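Local atomic coordinates of alcohol dehydrogenase superfamily protein (Novosphingobium aromaticivorans, PDB entry 3GAZ), a protein that probably acts as an NADP-dependent oxidoreductase of the medium-chain alcohol dehydrogenase superfamily. Residues A[304-309]-A[315-320]; A[43-48]-A[132-137]; A[83-88]-A[116-121]. All blocks are in the same frame, centred on the assembly; numbering follows the deposited sequence.

In the fold
From the N terminus the chain passes 43-48, where strand 41-43 runs into helix 46-52, and contact 2 closes a loop of 83 residues by bringing 132-137, the start of helix 132-145, against it. Contact 3 is nested inside that loop: the loop 83-88, which leads into strand 90-94, meets 116-121, whose strand pairs antiparallel with 90-94, within the GroES-like region. Contact 1 follows in series, a short closure between 304-309 and 315-320 near the C terminus. Contacts 1 and 2 touch, Tyr315 reaching Asp48 and Thr44, whereas contact 3 stays about 8 Å from contact 2 and about 15 Å from contact 1 between nearest atoms. Contacts 1 and 3 both reach the same mixed sheet.

Contact 1 of 3, residues A[304-309]-A[315-320]; sequences RTFSIA and YDAVLG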
ATOM      1  N   ARG A 304       5.534 -17.476 -26.266  1.00 18.14           N
ATOM      2  CA  ARG A 304       4.371 -16.657 -26.585  1.00 17.87           C
ATOM      3  C   ARG A 304       4.545 -15.187 -26.206  1.00 18.81           C
ATOM      4  O   ARG A 304       5.163 -14.869 -25.190  1.00 19.45           O
ATOM      5  CB  ARG A 304       3.129 -17.222 -25.894  1.00 18.86           C
ATOM      6  CG  ARG A 304       2.555 -18.453 -26.582  1.00 17.84           C
ATOM      7  CD  ARG A 304       1.423 -19.058 -25.781  1.00 18.63           C
ATOM      8  NE  ARG A 304       1.901 -19.717 -24.569  1.00 19.26           N
ATOM      9  CZ  ARG A 304       1.117 -20.356 -23.704  1.00 18.80           C
ATOM     10  NH1 ARG A 304      -0.191 -20.417 -23.913  1.00 16.62           N
ATOM     11  NH2 ARG A 304       1.643 -20.949 -22.639  1.00 19.42           N
ATOM     12  N   THR A 305       3.999 -14.296 -27.033  1.00 17.87           N
ATOM     13  CA  THR A 305       4.079 -12.861 -26.774  1.00 16.21           C
ATOM     14  C   THR A 305       2.685 -12.272 -26.576  1.00 17.62           C
ATOM     15  O   THR A 305       1.693 -12.801 -27.094  1.00 15.09           O
ATOM     16  CB  THR A 305       4.795 -12.114 -27.925  1.00 18.43           C
ATOM     17  OG1 THR A 305       4.165 -12.425 -29.174  1.00 17.31           O
ATOM     18  CG2 THR A 305       6.265 -12.520 -27.986  1.00 17.67           C
ATOM     19  N   PHE A 306       2.622 -11.178 -25.814  1.00 15.52           N
ATOM     20  CA  PHE A 306       1.369 -10.500 -25.504  1.00 15.11           C
ATOM     21  C   PHE A 306       1.612  -8.997 -25.397  1.00 15.69           C
ATOM     22  O   PHE A 306       2.509  -8.554 -24.680  1.00 15.13           O
ATOM     23  CB  PHE A 306       0.811 -11.014 -24.168  1.00 14.30           C
ATOM     24  CG  PHE A 306       0.615 -12.501 -24.123  1.00 13.81           C
ATOM     25  CD1 PHE A 306      -0.611 -13.070 -24.461  1.00 13.80           C
ATOM     26  CD2 PHE A 306       1.670 -13.339 -23.777  1.00 14.33           C
ATOM     27  CE1 PHE A 306      -0.783 -14.455 -24.457  1.00 14.69           C
ATOM     28  CE2 PHE A 306       1.511 -14.723 -23.772  1.00 13.65           C
ATOM     29  CZ  PHE A 306       0.276 -15.284 -24.114  1.00 14.36           C
ATOM     30  N   SER A 307       0.814  -8.212 -26.112  1.00 16.61           N
ATOM     31  CA  SER A 307       0.952  -6.759 -26.065  1.00 17.64           C
ATOM     32  C   SER A 307       0.209  -6.270 -24.830  1.00 17.41           C
ATOM     33  O   SER A 307      -0.489  -7.040 -24.179  1.00 17.98           O
ATOM     34  CB  SER A 307       0.319  -6.126 -27.300  1.00 17.36           C
ATOM     35  OG  SER A 307      -1.078  -6.354 -27.288  1.00 16.49           O
ATOM     36  N   ILE A 308       0.344  -4.987 -24.519  1.00 19.04           N
ATOM     37  CA  ILE A 308      -0.331  -4.429 -23.357  1.00 19.94           C
ATOM     38  C   ILE A 308      -1.845  -4.571 -23.511  1.00 19.67           C
ATOM     39  O   ILE A 308      -2.593  -4.417 -22.545  1.00 19.06           O
ATOM     40  CB  ILE A 308       0.030  -2.939 -23.171  1.00 21.54           C
ATOM     41  CG1 ILE A 308      -0.429  -2.460 -21.793  1.00 22.93           C
ATOM     42  CG2 ILE A 308      -0.616  -2.106 -24.269  1.00 21.82           C
ATOM     43  CD1 ILE A 308       0.094  -1.084 -21.427  1.00 25.01           C
ATOM     44  N   ALA A 309      -2.290  -4.875 -24.729  1.00 18.87           N
ATOM     45  CA  ALA A 309      -3.715  -5.039 -25.006  1.00 17.14           C
ATOM     46  C   ALA A 309      -4.204  -6.484 -24.865  1.00 17.19           C
ATOM     47  O   ALA A 309      -5.406  -6.746 -24.950  1.00 16.82           O
ATOM     48  CB  ALA A 309      -4.032  -4.522 -26.414  1.00 18.76           C
ATOM     49  N   TYR A 315      -2.526 -13.888 -18.841  1.00 15.47           N
ATOM     50  CA  TYR A 315      -2.768 -14.602 -17.595  1.00 15.60           C
ATOM     51  C   TYR A 315      -3.515 -15.916 -17.790  1.00 17.12           C
ATOM     52  O   TYR A 315      -3.387 -16.822 -16.969  1.00 16.70           O
ATOM     53  CB  TYR A 315      -3.487 -13.705 -16.586  1.00 14.46           C
ATOM     54  CG  TYR A 315      -2.528 -12.717 -15.953  1.00 14.32           C
ATOM     55  CD1 TYR A 315      -1.565 -13.141 -15.035  1.00 14.09           C
ATOM     56  CD2 TYR A 315      -2.515 -11.385 -16.349  1.00 13.73           C
ATOM     57  CE1 TYR A 315      -0.604 -12.258 -14.535  1.00 14.01           C
ATOM     58  CE2 TYR A 315      -1.561 -10.493 -15.858  1.00 14.29           C
ATOM     59  CZ  TYR A 315      -0.610 -10.933 -14.956  1.00 13.63           C
ATOM     60  OH  TYR A 315       0.342 -10.055 -14.495  1.00 14.05           O
ATOM     61  N   ASP A 316      -4.296 -16.028 -18.861  1.00 17.03           N
ATOM     62  CA  ASP A 316      -4.984 -17.289 -19.119  1.00 19.12           C
ATOM     63  C   ASP A 316      -3.884 -18.316 -19.331  1.00 18.48           C
ATOM     64  O   ASP A 316      -4.033 -19.489 -18.991  1.00 18.38           O
ATOM     65  CB  ASP A 316      -5.837 -17.226 -20.388  1.00 22.33           C
ATOM     66  CG  ASP A 316      -7.123 -16.459 -20.191  1.00 25.27           C
ATOM     67  OD1 ASP A 316      -7.700 -16.532 -19.084  1.00 26.63           O
ATOM     68  OD2 ASP A 316      -7.564 -15.798 -21.154  1.00 28.59           O
ATOM     69  N   ALA A 317      -2.778 -17.856 -19.905  1.00 17.30           N
ATOM     70  CA  ALA A 317      -1.633 -18.716 -20.173  1.00 18.43           C
ATOM     71  C   ALA A 317      -0.882 -19.017 -18.876  1.00 19.86           C
ATOM     72  O   ALA A 317      -0.467 -20.154 -18.633  1.00 18.28           O
ATOM     73  CB  ALA A 317      -0.705 -18.039 -21.184  1.00 20.38           C
ATOM     74  N   VAL A 318      -0.701 -17.995 -18.045  1.00 19.70           N
ATOM     75  CA  VAL A 318      -0.014 -18.178 -16.769  1.00 19.70           C
ATOM     76  C   VAL A 318      -0.725 -19.244 -15.934  1.00 22.27           C
ATOM     77  O   VAL A 318      -0.085 -20.055 -15.257  1.00 22.70           O
ATOM     78  CB  VAL A 318       0.013 -16.867 -15.953  1.00 18.02           C
ATOM     79  CG1 VAL A 318       0.523 -17.142 -14.543  1.00 20.10           C
ATOM     80  CG2 VAL A 318       0.899 -15.848 -16.638  1.00 13.77           C
ATOM     81  N   LEU A 319      -2.052 -19.239 -15.993  1.00 22.83           N
ATOM     82  CA  LEU A 319      -2.852 -20.183 -15.223  1.00 25.78           C
ATOM     83  C   LEU A 319      -3.362 -21.361 -16.046  1.00 26.66           C
ATOM     84  O   LEU A 319      -3.903 -22.316 -15.496  1.00 27.32           O
ATOM     85  CB  LEU A 319      -4.043 -19.454 -14.599  1.00 25.37           C
ATOM     86  CG  LEU A 319      -3.711 -18.264 -13.692  1.00 25.51           C
ATOM     87  CD1 LEU A 319      -4.994 -17.537 -13.309  1.00 25.64           C
ATOM     88  CD2 LEU A 319      -2.975 -18.751 -12.453  1.00 25.19           C
ATOM     89  N   GLY A 320      -3.185 -21.295 -17.360  1.00 28.23           N
ATOM     90  CA  GLY A 320      -3.670 -22.367 -18.210  1.00 29.85           C
ATOM     91  C   GLY A 320      -5.186 -22.412 -18.136  1.00 31.99           C
ATOM     92  O   GLY A 320      -5.781 -23.474 -17.952  1.00 31.65           O
TER
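Arg304 opens the contact by laying one face of its guanidinium over the methyl of Ala317. Ala317 CB stands 3.5 Å above the guanidinium plane, displaced toward its rim, and its nearest atom there is Arg304 NH1 at 3.7 Å. A bend in the arginine chain at chi3 (-72°) turns the flat group to this position. The group is also held by its polar atoms: Arg304 NH2 forms a salt bridge with Asp302 and NH1 donates to the carbonyl of Pro325, so the alanine packs against a plane whose rotation is fixed elsewhere.

Phe306 supplies the second approach. Its CG lies anti to the carbonyl carbon (chi1 -56°), which sends the ring toward the helix, and Phe306 CZ reaches Ala317 CB at 4.1 Å in an oblique approach. One small methyl is thus shared by a cation and an aromatic ring, and no hydrogen bond crosses between the segments; 112 Å² is buried in all.

On the helix side, Ala317 lies in the last turn, which ends in a Schellman motif with Gly320, at positive phi, as its C-prime residue.

Phe306 also rests on Ser313 and Ala314 of helix 311-319. Its backbone bonds to Thr334, evidence of the parallel pairing of strands 306-307 and 332-334 that, with helix 311-319 between them, makes a beta-alpha-beta unit. Helix residue Val318 packs onto Pro46 of helix 46-52.

Contact 2 of 3, residues A[43-48]-A[132-137]; sequences GTNPLD and PLVFIT
Leu133 makes the principal touch, setting its CD2 methyl directly over one face of the Asn45 side-chain amide. Leu133 CD2 lies 3.5 Å from Asn45 CG, and both terminal atoms of the amide are only slightly farther off, which is the signature of a methyl centred above the plane. The evidence holds whichever way round the amide is placed. Leu133 CG is anti to the backbone N (chi1 176°), which carries the branch off the helix toward Asn45. Leu133 N donates to Asp70 OD1, and the leucine side chain also packs on Leu94 of strand 90-94.

Val134 follows with a lighter contact, its CG1 approaching one end of the Asn45 side chain. The two segments join helix 132-145, which leads into the first strand of the Rossmann-like parallel sheet, to the start of helix 46-52 in the GroES-like part of the chain. The Val134 side chain lies near a glycine-rich pattern that would fit a dinucleotide-binding turn, and a bound calcium ion is about 5 Å from the side chain of Asn45.

On the 43-48 side, Asn45 N donates to Asp48 OD2 at 3.0 Å, approaching from above the carboxylate plane, 53° out of it, while Asp48 N returns a bond to Asn45 O at 2.9 Å. Asp48 OD2 also bonds to Tyr315 OH.

Farther along the helix, Thr137 binds Leu133 O twice: Thr137 N at 2.8 Å and Thr137 OG1 also at 2.8 Å, the hydroxyl lying 45° out of the carbonyl plane.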
ATOM      1  N   GLY A  43       6.833  -8.497 -16.497  1.00 11.91           N
ATOM      2  CA  GLY A  43       6.816  -9.909 -16.152  1.00 12.54           C
ATOM      3  C   GLY A  43       5.614 -10.267 -15.302  1.00 12.65           C
ATOM      4  O   GLY A  43       5.349  -9.611 -14.297  1.00 10.65           O
ATOM      5  N   THR A  44       4.885 -11.309 -15.697  1.00 12.27           N
ATOM      6  CA  THR A  44       3.704 -11.728 -14.956  1.00 12.38           C
ATOM      7  C   THR A  44       4.032 -12.721 -13.853  1.00 13.27           C
ATOM      8  O   THR A  44       5.102 -13.325 -13.835  1.00 13.01           O
ATOM      9  CB  THR A  44       2.649 -12.398 -15.878  1.00 14.01           C
ATOM     10  OG1 THR A  44       3.142 -13.670 -16.323  1.00 14.55           O
ATOM     11  CG2 THR A  44       2.353 -11.520 -17.089  1.00 12.86           C
ATOM     12  N   ASN A  45       3.100 -12.873 -12.920  1.00 13.79           N
ATOM     13  CA  ASN A  45       3.250 -13.825 -11.827  1.00 14.49           C
ATOM     14  C   ASN A  45       1.857 -14.254 -11.391  1.00 14.76           C
ATOM     15  O   ASN A  45       0.914 -13.464 -11.435  1.00 14.83           O
ATOM     16  CB  ASN A  45       4.002 -13.204 -10.641  1.00 14.83           C
ATOM     17  CG  ASN A  45       5.484 -12.983 -10.929  1.00 14.53           C
ATOM     18  OD1 ASN A  45       5.926 -11.852 -11.144  1.00 15.77           O
ATOM     19  ND2 ASN A  45       6.254 -14.065 -10.937  1.00 11.34           N
ATOM     20  N   PRO A  46       1.706 -15.521 -10.980  1.00 15.15           N
ATOM     21  CA  PRO A  46       0.410 -16.038 -10.538  1.00 15.57           C
ATOM     22  C   PRO A  46      -0.292 -15.132  -9.523  1.00 16.18           C
ATOM     23  O   PRO A  46      -1.510 -14.964  -9.581  1.00 17.19           O
ATOM     24  CB  PRO A  46       0.769 -17.397  -9.945  1.00 14.86           C
ATOM     25  CG  PRO A  46       1.924 -17.830 -10.795  1.00 15.23           C
ATOM     26  CD  PRO A  46       2.746 -16.559 -10.876  1.00 15.85           C
ATOM     27  N   LEU A  47       0.470 -14.547  -8.598  1.00 15.80           N
ATOM     28  CA  LEU A  47      -0.126 -13.677  -7.583  1.00 14.34           C
ATOM     29  C   LEU A  47      -0.970 -12.554  -8.188  1.00 13.46           C
ATOM     30  O   LEU A  47      -1.995 -12.177  -7.624  1.00 14.80           O
ATOM     31  CB  LEU A  47       0.953 -13.068  -6.680  1.00 14.47           C
ATOM     32  CG  LEU A  47       0.425 -12.245  -5.499  1.00 17.49           C
ATOM     33  CD1 LEU A  47      -0.378 -13.150  -4.572  1.00 15.73           C
ATOM     34  CD2 LEU A  47       1.588 -11.602  -4.742  1.00 16.15           C
ATOM     35  N   ASP A  48      -0.542 -12.021  -9.332  1.00 12.77           N
ATOM     36  CA  ASP A  48      -1.278 -10.943  -9.997  1.00 12.49           C
ATOM     37  C   ASP A  48      -2.739 -11.343 -10.233  1.00 14.94           C
ATOM     38  O   ASP A  48      -3.654 -10.530 -10.063  1.00 15.00           O
ATOM     39  CB  ASP A  48      -0.642 -10.591 -11.353  1.00 11.69           C
ATOM     40  CG  ASP A  48       0.826 -10.186 -11.239  1.00 13.64           C
ATOM     41  OD1 ASP A  48       1.236  -9.676 -10.180  1.00 14.77           O
ATOM     42  OD2 ASP A  48       1.569 -10.363 -12.224  1.00 12.28           O
ATOM     43  N   PRO A 132      13.183 -10.943 -11.890  1.00 13.48           N
ATOM     44  CA  PRO A 132      13.120 -10.334 -10.550  1.00 12.31           C
ATOM     45  C   PRO A 132      12.475 -11.091  -9.378  1.00 11.74           C
ATOM     46  O   PRO A 132      13.182 -11.599  -8.513  1.00 10.57           O
ATOM     47  CB  PRO A 132      12.452  -8.989 -10.818  1.00 13.31           C
ATOM     48  CG  PRO A 132      13.009  -8.626 -12.168  1.00 14.42           C
ATOM     49  CD  PRO A 132      12.856  -9.947 -12.927  1.00 12.13           C
ATOM     50  N   LEU A 133      11.150 -11.172  -9.340  1.00 12.12           N
ATOM     51  CA  LEU A 133      10.477 -11.848  -8.226  1.00 12.24           C
ATOM     52  C   LEU A 133      10.947 -13.264  -7.934  1.00 12.20           C
ATOM     53  O   LEU A 133      11.334 -13.568  -6.802  1.00 12.29           O
ATOM     54  CB  LEU A 133       8.957 -11.874  -8.424  1.00 12.88           C
ATOM     55  CG  LEU A 133       8.194 -12.663  -7.344  1.00 13.83           C
ATOM     56  CD1 LEU A 133       8.471 -12.067  -5.960  1.00 12.24           C
ATOM     57  CD2 LEU A 133       6.702 -12.639  -7.646  1.00 16.02           C
ATOM     58  N   VAL A 134      10.913 -14.135  -8.937  1.00 11.57           N
ATOM     59  CA  VAL A 134      11.325 -15.509  -8.706  1.00 12.63           C
ATOM     60  C   VAL A 134      12.791 -15.645  -8.316  1.00 12.41           C
ATOM     61  O   VAL A 134      13.124 -16.498  -7.500  1.00 13.01           O
ATOM     62  CB  VAL A 134      11.004 -16.436  -9.923  1.00 11.75           C
ATOM     63  CG1 VAL A 134       9.499 -16.432 -10.185  1.00 11.64           C
ATOM     64  CG2 VAL A 134      11.779 -16.002 -11.156  1.00 11.53           C
ATOM     65  N   PHE A 135      13.667 -14.811  -8.875  1.00 12.61           N
ATOM     66  CA  PHE A 135      15.083 -14.888  -8.514  1.00 12.37           C
ATOM     67  C   PHE A 135      15.256 -14.495  -7.049  1.00 11.98           C
ATOM     68  O   PHE A 135      15.927 -15.182  -6.274  1.00 11.12           O
ATOM     69  CB  PHE A 135      15.942 -13.947  -9.368  1.00 13.10           C
ATOM     70  CG  PHE A 135      17.416 -14.041  -9.055  1.00 12.50           C
ATOM     71  CD1 PHE A 135      18.221 -14.976  -9.705  1.00 14.27           C
ATOM     72  CD2 PHE A 135      17.980 -13.251  -8.052  1.00 13.12           C
ATOM     73  CE1 PHE A 135      19.568 -15.131  -9.357  1.00 11.90           C
ATOM     74  CE2 PHE A 135      19.330 -13.397  -7.692  1.00 13.48           C
ATOM     75  CZ  PHE A 135      20.125 -14.341  -8.348  1.00 13.66           C
ATOM     76  N   ILE A 136      14.655 -13.369  -6.682  1.00 12.05           N
ATOM     77  CA  ILE A 136      14.725 -12.873  -5.315  1.00 12.96           C
ATOM     78  C   ILE A 136      14.126 -13.899  -4.352  1.00 13.50           C
ATOM     79  O   ILE A 136      14.658 -14.127  -3.266  1.00 13.76           O
ATOM     80  CB  ILE A 136      13.975 -11.527  -5.186  1.00 13.07           C
ATOM     81  CG1 ILE A 136      14.767 -10.432  -5.906  1.00 14.68           C
ATOM     82  CG2 ILE A 136      13.766 -11.170  -3.721  1.00 14.78           C
ATOM     83  CD1 ILE A 136      14.047  -9.102  -5.987  1.00 14.76           C
ATOM     84  N   THR A 137      13.025 -14.524  -4.755  1.00 11.91           N
ATOM     85  CA  THR A 137      12.379 -15.518  -3.913  1.00 14.10           C
ATOM     86  C   THR A 137      13.330 -16.697  -3.708  1.00 15.39           C
ATOM     87  O   THR A 137      13.550 -17.143  -2.579  1.00 15.13           O
ATOM     88  CB  THR A 137      11.059 -16.003  -4.549  1.00 14.43           C
ATOM     89  OG1 THR A 137      10.150 -14.897  -4.657  1.00 14.67           O
ATOM     90  CG2 THR A 137      10.423 -17.094  -3.703  1.00 12.66           C
TER

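Contact 3 of 3, residues A[83-88]-A[116-121]; sequences DSFRVG and LASKPA
The Phe85 ring is the one flat side chain at the interface, and strand 116-118 meets it at the rim. Two backbone atoms stand at the ring edge close to its plane: Leu116 O, 3.6 Å from Phe85 CZ, and Ser118 N, 4.0 Å from Phe85 CE1. The hydroxyl of Ser118 lies at the same rim, with Ser118 OG 3.9 Å from Phe85 CE1, and Ala117 N comes in obliquely, neither over a face nor along the edge. No partner on either ring face is supplied by 116-121; elsewhere, Phe85 touches Arg286 of helix 278-293.

Phe85 CA and Ser118 CA are 8.5 Å apart, and the ring is directed across that gap by a first torsion that places its CG anti to the carbonyl carbon (chi1 -68°). The aliphatic part of the contact is Leu116 CB, 3.8 Å from Phe85 CE2. Leu116 also packs on Val35 and Val37 of strand 34-39, and both it and Phe85 touch Val91 of strand 90-94.

Strand 116-118 is paired antiparallel with strand 90-94, and the 83-88 loop leads into that strand. The contact therefore packs a loop against the neighbouring strand of the GroES-like sheet. Beyond the strand, Lys119 NZ donates to Pro120 O at 3.1 Å and to the carbonyl of Leu123.

No hydrogen bond passes between the two segments. What remains is apolar contact plus a ring rim placed beside a carbonyl oxygen, where the slightly positive aromatic C-H groups would probably be weakly attracted to the oxygen's partial negative charge.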
ATOM      1  N   ASP A  83      22.183   8.998  -8.219  1.00 32.68           N
ATOM      2  CA  ASP A  83      23.436   8.929  -8.967  1.00 34.38           C
ATOM      3  C   ASP A  83      23.765   7.509  -9.429  1.00 33.42           C
ATOM      4  O   ASP A  83      24.777   7.283 -10.092  1.00 33.69           O
ATOM      5  CB  ASP A  83      24.590   9.467  -8.112  1.00 35.79           C
ATOM      6  CG  ASP A  83      24.778   8.684  -6.825  1.00 38.54           C
ATOM      7  OD1 ASP A  83      24.859   7.438  -6.889  1.00 40.81           O
ATOM      8  OD2 ASP A  83      24.850   9.311  -5.747  1.00 41.40           O
ATOM      9  N   SER A  84      22.909   6.555  -9.078  1.00 31.45           N
ATOM     10  CA  SER A  84      23.128   5.164  -9.456  1.00 28.62           C
ATOM     11  C   SER A  84      22.679   4.850 -10.884  1.00 26.77           C
ATOM     12  O   SER A  84      23.062   3.825 -11.445  1.00 26.09           O
ATOM     13  CB  SER A  84      22.409   4.240  -8.471  1.00 28.71           C
ATOM     14  OG  SER A  84      21.044   4.598  -8.345  1.00 29.79           O
ATOM     15  N   PHE A  85      21.870   5.727 -11.470  1.00 23.91           N
ATOM     16  CA  PHE A  85      21.392   5.518 -12.834  1.00 22.45           C
ATOM     17  C   PHE A  85      21.320   6.820 -13.623  1.00 23.16           C
ATOM     18  O   PHE A  85      21.061   7.883 -13.061  1.00 21.40           O
ATOM     19  CB  PHE A  85      20.010   4.858 -12.816  1.00 22.09           C
ATOM     20  CG  PHE A  85      20.023   3.443 -12.311  1.00 21.50           C
ATOM     21  CD1 PHE A  85      20.583   2.423 -13.076  1.00 21.72           C
ATOM     22  CD2 PHE A  85      19.501   3.134 -11.061  1.00 20.39           C
ATOM     23  CE1 PHE A  85      20.624   1.116 -12.599  1.00 21.92           C
ATOM     24  CE2 PHE A  85      19.539   1.829 -10.575  1.00 20.29           C
ATOM     25  CZ  PHE A  85      20.101   0.818 -11.347  1.00 18.44           C
ATOM     26  N   ARG A  86      21.561   6.722 -14.928  1.00 23.51           N
ATOM     27  CA  ARG A  86      21.511   7.874 -15.823  1.00 24.78           C
ATOM     28  C   ARG A  86      20.457   7.615 -16.882  1.00 23.78           C
ATOM     29  O   ARG A  86      20.074   6.470 -17.127  1.00 21.82           O
ATOM     30  CB  ARG A  86      22.852   8.088 -16.533  1.00 26.09           C
ATOM     31  CG  ARG A  86      23.990   8.586 -15.663  1.00 31.61           C
ATOM     32  CD  ARG A  86      25.229   8.846 -16.516  1.00 34.95           C
ATOM     33  NE  ARG A  86      25.002   9.901 -17.506  1.00 39.02           N
ATOM     34  CZ  ARG A  86      25.884  10.268 -18.433  1.00 41.09           C
ATOM     35  NH1 ARG A  86      27.063   9.667 -18.510  1.00 41.24           N
ATOM     36  NH2 ARG A  86      25.590  11.243 -19.283  1.00 39.56           N
ATOM     37  N   VAL A  87      19.992   8.683 -17.517  1.00 23.15           N
ATOM     38  CA  VAL A  87      19.002   8.551 -18.573  1.00 22.09           C
ATOM     39  C   VAL A  87      19.596   7.663 -19.662  1.00 21.43           C
ATOM     40  O   VAL A  87      20.732   7.874 -20.093  1.00 19.67           O
ATOM     41  CB  VAL A  87      18.646   9.928 -19.162  1.00 22.63           C
ATOM     42  CG1 VAL A  87      17.780   9.765 -20.400  1.00 25.11           C
ATOM     43  CG2 VAL A  87      17.924  10.753 -18.117  1.00 21.85           C
ATOM     44  N   GLY A  88      18.830   6.662 -20.087  1.00 19.70           N
ATOM     45  CA  GLY A  88      19.297   5.750 -21.116  1.00 18.29           C
ATOM     46  C   GLY A  88      19.690   4.374 -20.598  1.00 17.51           C
ATOM     47  O   GLY A  88      19.797   3.429 -21.379  1.00 18.74           O
ATOM     48  N   LEU A 116      16.097  -1.180  -8.374  1.00 18.69           N
ATOM     49  CA  LEU A 116      16.589  -1.475  -9.713  1.00 16.83           C
ATOM     50  C   LEU A 116      18.040  -1.909  -9.829  1.00 16.51           C
ATOM     51  O   LEU A 116      18.868  -1.628  -8.963  1.00 13.46           O
ATOM     52  CB  LEU A 116      16.379  -0.256 -10.612  1.00 17.71           C
ATOM     53  CG  LEU A 116      14.928   0.136 -10.890  1.00 17.85           C
ATOM     54  CD1 LEU A 116      14.891   1.492 -11.563  1.00 15.48           C
ATOM     55  CD2 LEU A 116      14.266  -0.931 -11.755  1.00 15.91           C
ATOM     56  N   ALA A 117      18.328  -2.591 -10.932  1.00 16.16           N
ATOM     57  CA  ALA A 117      19.667  -3.062 -11.254  1.00 16.46           C
ATOM     58  C   ALA A 117      19.765  -3.038 -12.775  1.00 17.07           C
ATOM     59  O   ALA A 117      18.764  -3.249 -13.471  1.00 15.85           O
ATOM     60  CB  ALA A 117      19.875  -4.479 -10.737  1.00 18.08           C
ATOM     61  N   SER A 118      20.959  -2.772 -13.292  1.00 15.63           N
ATOM     62  CA  SER A 118      21.148  -2.733 -14.733  1.00 17.31           C
ATOM     63  C   SER A 118      20.691  -4.057 -15.324  1.00 17.71           C
ATOM     64  O   SER A 118      20.906  -5.119 -14.733  1.00 19.57           O
ATOM     65  CB  SER A 118      22.623  -2.493 -15.075  1.00 19.64           C
ATOM     66  OG  SER A 118      23.042  -1.213 -14.636  1.00 21.91           O
ATOM     67  N   LYS A 119      20.048  -3.994 -16.483  1.00 18.26           N
ATOM     68  CA  LYS A 119      19.574  -5.201 -17.142  1.00 18.36           C
ATOM     69  C   LYS A 119      20.756  -6.002 -17.675  1.00 18.78           C
ATOM     70  O   LYS A 119      21.688  -5.435 -18.239  1.00 19.30           O
ATOM     71  CB  LYS A 119      18.650  -4.850 -18.309  1.00 18.37           C
ATOM     72  CG  LYS A 119      18.099  -6.082 -19.034  1.00 19.38           C
ATOM     73  CD  LYS A 119      17.259  -5.715 -20.247  1.00 19.62           C
ATOM     74  CE  LYS A 119      18.122  -5.223 -21.394  1.00 22.55           C
ATOM     75  NZ  LYS A 119      19.090  -6.266 -21.840  1.00 19.67           N
ATOM     76  N   PRO A 120      20.741  -7.331 -17.480  1.00 18.68           N
ATOM     77  CA  PRO A 120      21.832  -8.173 -17.971  1.00 19.58           C
ATOM     78  C   PRO A 120      21.931  -7.962 -19.479  1.00 19.86           C
ATOM     79  O   PRO A 120      20.931  -8.070 -20.192  1.00 20.25           O
ATOM     80  CB  PRO A 120      21.367  -9.580 -17.608  1.00 17.53           C
ATOM     81  CG  PRO A 120      20.632  -9.349 -16.323  1.00 18.72           C
ATOM     82  CD  PRO A 120      19.823  -8.103 -16.624  1.00 16.96           C
ATOM     83  N   ALA A 121      23.132  -7.658 -19.957  1.00 19.57           N
ATOM     84  CA  ALA A 121      23.350  -7.401 -21.377  1.00 19.33           C
ATOM     85  C   ALA A 121      22.901  -8.514 -22.318  1.00 18.89           C
ATOM     86  O   ALA A 121      22.399  -8.244 -23.411  1.00 19.70           O
ATOM     87  CB  ALA A 121      24.832  -7.087 -21.623  1.00 19.88           C
TER